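Side-chain contact in complement factor H (Bos taurus, PDB 6XZ6), which regulates the complement system and, through its domain D5, is bound by the factor H receptor of Trypanosoma brucei: residues D6-P11 with D50-V55. Residues are numbered along the deposited sequence; the frame is centred on the assembly and turned at random.
Sequences DPPRIP and DGWVPV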
loop_
_atom_site.group_PDB
_atom_site.type_symbol
_atom_site.label_atom_id
_atom_site.label_comp_id
_atom_site.label_asym_id
_atom_site.label_seq_id
_atom_site.Cartn_x
_atom_site.Cartn_y
_atom_site.Cartn_z
ATOM N N ASP B 6 -18.948 30.242 12.213
ATOM C CA ASP B 6 -18.892 29.724 10.868
ATOM C C ASP B 6 -17.799 28.652 10.908
ATOM O O ASP B 6 -16.957 28.700 11.825
ATOM C CB ASP B 6 -18.485 30.843 9.896
ATOM C CG ASP B 6 -19.585 31.837 9.580
ATOM O OD1 ASP B 6 -20.772 31.412 9.489
ATOM O OD2 ASP B 6 -19.266 33.038 9.413
ATOM N N PRO B 7 -17.772 27.688 9.953
ATOM C CA PRO B 7 -16.687 26.692 9.956
ATOM C C PRO B 7 -15.297 27.344 9.967
ATOM O O PRO B 7 -15.124 28.401 9.340
ATOM C CB PRO B 7 -16.904 25.941 8.643
ATOM C CG PRO B 7 -18.308 26.189 8.267
ATOM C CD PRO B 7 -18.687 27.488 8.811
ATOM N N PRO B 8 -14.301 26.777 10.699
ATOM C CA PRO B 8 -12.959 27.387 10.688
ATOM C C PRO B 8 -12.306 27.287 9.323
ATOM O O PRO B 8 -12.636 26.419 8.519
ATOM C CB PRO B 8 -12.170 26.573 11.721
ATOM C CG PRO B 8 -12.883 25.335 11.861
ATOM C CD PRO B 8 -14.329 25.553 11.522
ATOM N N ARG B 9 -11.394 28.196 9.047
ATOM C CA ARG B 9 -10.675 28.183 7.803
ATOM C C ARG B 9 -9.234 27.872 8.208
ATOM O O ARG B 9 -8.581 28.660 8.891
ATOM C CB ARG B 9 -10.868 29.510 7.059
ATOM C CG ARG B 9 -12.321 29.705 6.574
ATOM C CD ARG B 9 -12.616 31.017 5.853
ATOM N NE ARG B 9 -11.787 31.161 4.664
ATOM C CZ ARG B 9 -11.907 32.138 3.783
ATOM N NH1 ARG B 9 -12.859 33.052 3.923
ATOM N NH2 ARG B 9 -11.094 32.196 2.736
ATOM N N ILE B 10 -8.810 26.641 7.916
ATOM C CA ILE B 10 -7.493 26.100 8.243
ATOM C C ILE B 10 -6.775 25.677 6.942
ATOM O O ILE B 10 -6.764 24.487 6.604
ATOM C CB ILE B 10 -7.532 24.954 9.316
ATOM C CG1 ILE B 10 -8.463 25.314 10.490
ATOM C CG2 ILE B 10 -6.120 24.634 9.830
ATOM C CD1 ILE B 10 -8.984 24.205 11.241
ATOM N N PRO B 11 -6.127 26.637 6.216
ATOM C CA PRO B 11 -5.299 26.236 5.068
ATOM C C PRO B 11 -4.159 25.302 5.556
ATOM O O PRO B 11 -3.645 25.487 6.669
ATOM C CB PRO B 11 -4.718 27.573 4.566
ATOM C CG PRO B 11 -5.483 28.610 5.203
ATOM C CD PRO B 11 -5.994 28.087 6.478
ATOM N N ASP B 50 -15.603 35.525 20.397
ATOM C CA ASP B 50 -14.488 36.058 19.608
ATOM C C ASP B 50 -14.000 35.071 18.517
ATOM O O ASP B 50 -12.860 35.174 18.059
ATOM C CB ASP B 50 -13.322 36.427 20.539
ATOM C CG ASP B 50 -13.704 37.280 21.732
ATOM O OD1 ASP B 50 -14.228 38.406 21.521
ATOM O OD2 ASP B 50 -13.469 36.833 22.875
ATOM N N GLY B 51 -14.864 34.145 18.105
ATOM C CA GLY B 51 -14.537 33.147 17.094
ATOM C C GLY B 51 -13.903 31.898 17.676
ATOM O O GLY B 51 -14.178 31.531 18.819
ATOM N N TRP B 52 -13.064 31.224 16.882
ATOM C CA TRP B 52 -12.388 29.992 17.275
ATOM C C TRP B 52 -11.232 30.328 18.160
ATOM O O TRP B 52 -10.392 31.154 17.789
ATOM C CB TRP B 52 -11.964 29.162 16.042
ATOM C CG TRP B 52 -13.162 28.650 15.291
ATOM C CD1 TRP B 52 -13.758 29.234 14.217
ATOM C CD2 TRP B 52 -14.026 27.580 15.696
ATOM N NE1 TRP B 52 -14.908 28.558 13.886
ATOM C CE2 TRP B 52 -15.095 27.533 14.777
ATOM C CE3 TRP B 52 -13.982 26.632 16.729
ATOM C CZ2 TRP B 52 -16.113 26.566 14.855
ATOM C CZ3 TRP B 52 -15.004 25.697 16.822
ATOM C CH2 TRP B 52 -16.053 25.670 15.891
ATOM N N VAL B 53 -11.234 29.746 19.382
ATOM C CA VAL B 53 -10.223 30.011 20.413
ATOM C C VAL B 53 -9.611 28.718 20.999
ATOM O O VAL B 53 -10.344 27.934 21.597
ATOM C CB VAL B 53 -10.766 30.962 21.516
ATOM C CG1 VAL B 53 -9.790 31.084 22.681
ATOM C CG2 VAL B 53 -11.084 32.340 20.942
ATOM N N PRO B 54 -8.267 28.519 20.919
ATOM C CA PRO B 54 -7.268 29.352 20.215
ATOM C C PRO B 54 -7.411 29.220 18.701
ATOM O O PRO B 54 -7.957 28.219 18.226
ATOM C CB PRO B 54 -5.928 28.814 20.738
ATOM C CG PRO B 54 -6.184 27.388 21.074
ATOM C CD PRO B 54 -7.639 27.313 21.508
ATOM N N VAL B 55 -6.957 30.233 17.956
ATOM C CA VAL B 55 -7.073 30.272 16.495
ATOM C C VAL B 55 -6.281 29.131 15.812
ATOM O O VAL B 55 -5.061 29.046 16.002
ATOM C CB VAL B 55 -6.718 31.662 15.902
ATOM C CG1 VAL B 55 -7.034 31.717 14.408
ATOM C CG2 VAL B 55 -7.439 32.784 16.643
#
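Trp52 meets Asp6 and Pro8 with two parts of one indole: its N-H points at a backbone carbonyl, while a face of the ring lies against a proline. The hydrogen bond runs from Trp52 NE1 to Asp6 O over 2.9 Å, with an N-H...O angle of 162°. The indole nitrogen approaches this oxygen almost head-on, at a C=O...N angle of 175°, and the oxygen sits in the ring plane, where it suits the N-H; the bond, together with Pro8 over the face, helps hold the indole. The Asp6 carbonyl thus receives the indole N-H. Over the five-membered ring, Pro8 CB stands 4.0 Å from the centroid and close to the ring normal, the geometry of a CH-pi contact. Pro8 CD, on the same side, touches Trp52 CE2 at 3.9 Å, displaced toward the rim of the indole. The side-chain torsion accounts for the reach: Trp52 CG lies anti to the carbonyl carbon (chi1 -66°), and chi2, close to perpendicular, turns the indole across the CA-CB-CG plane. An alanine in place of Trp52 would probably leave the Asp6 carbonyl without this donor and remove the ring that covers this side of Pro8. Farther out, Tyr22 packs edge-to-face with the Trp52 ring, and its side chain also touches Pro7 and Pro8. Trp52 additionally rests on Ile28, Ala45 and Cys47, the last disulfide-bonded to Cys5, one residue before Asp6. The tryptophan thereby ties the loop leading from strand 4-5 to strand 13-16 to the loop after strand 44-48, within the small core of this Sushi domain, where Pro8 also leans on Tyr15 of strand 13-16 and Ile28 of strand 27-32.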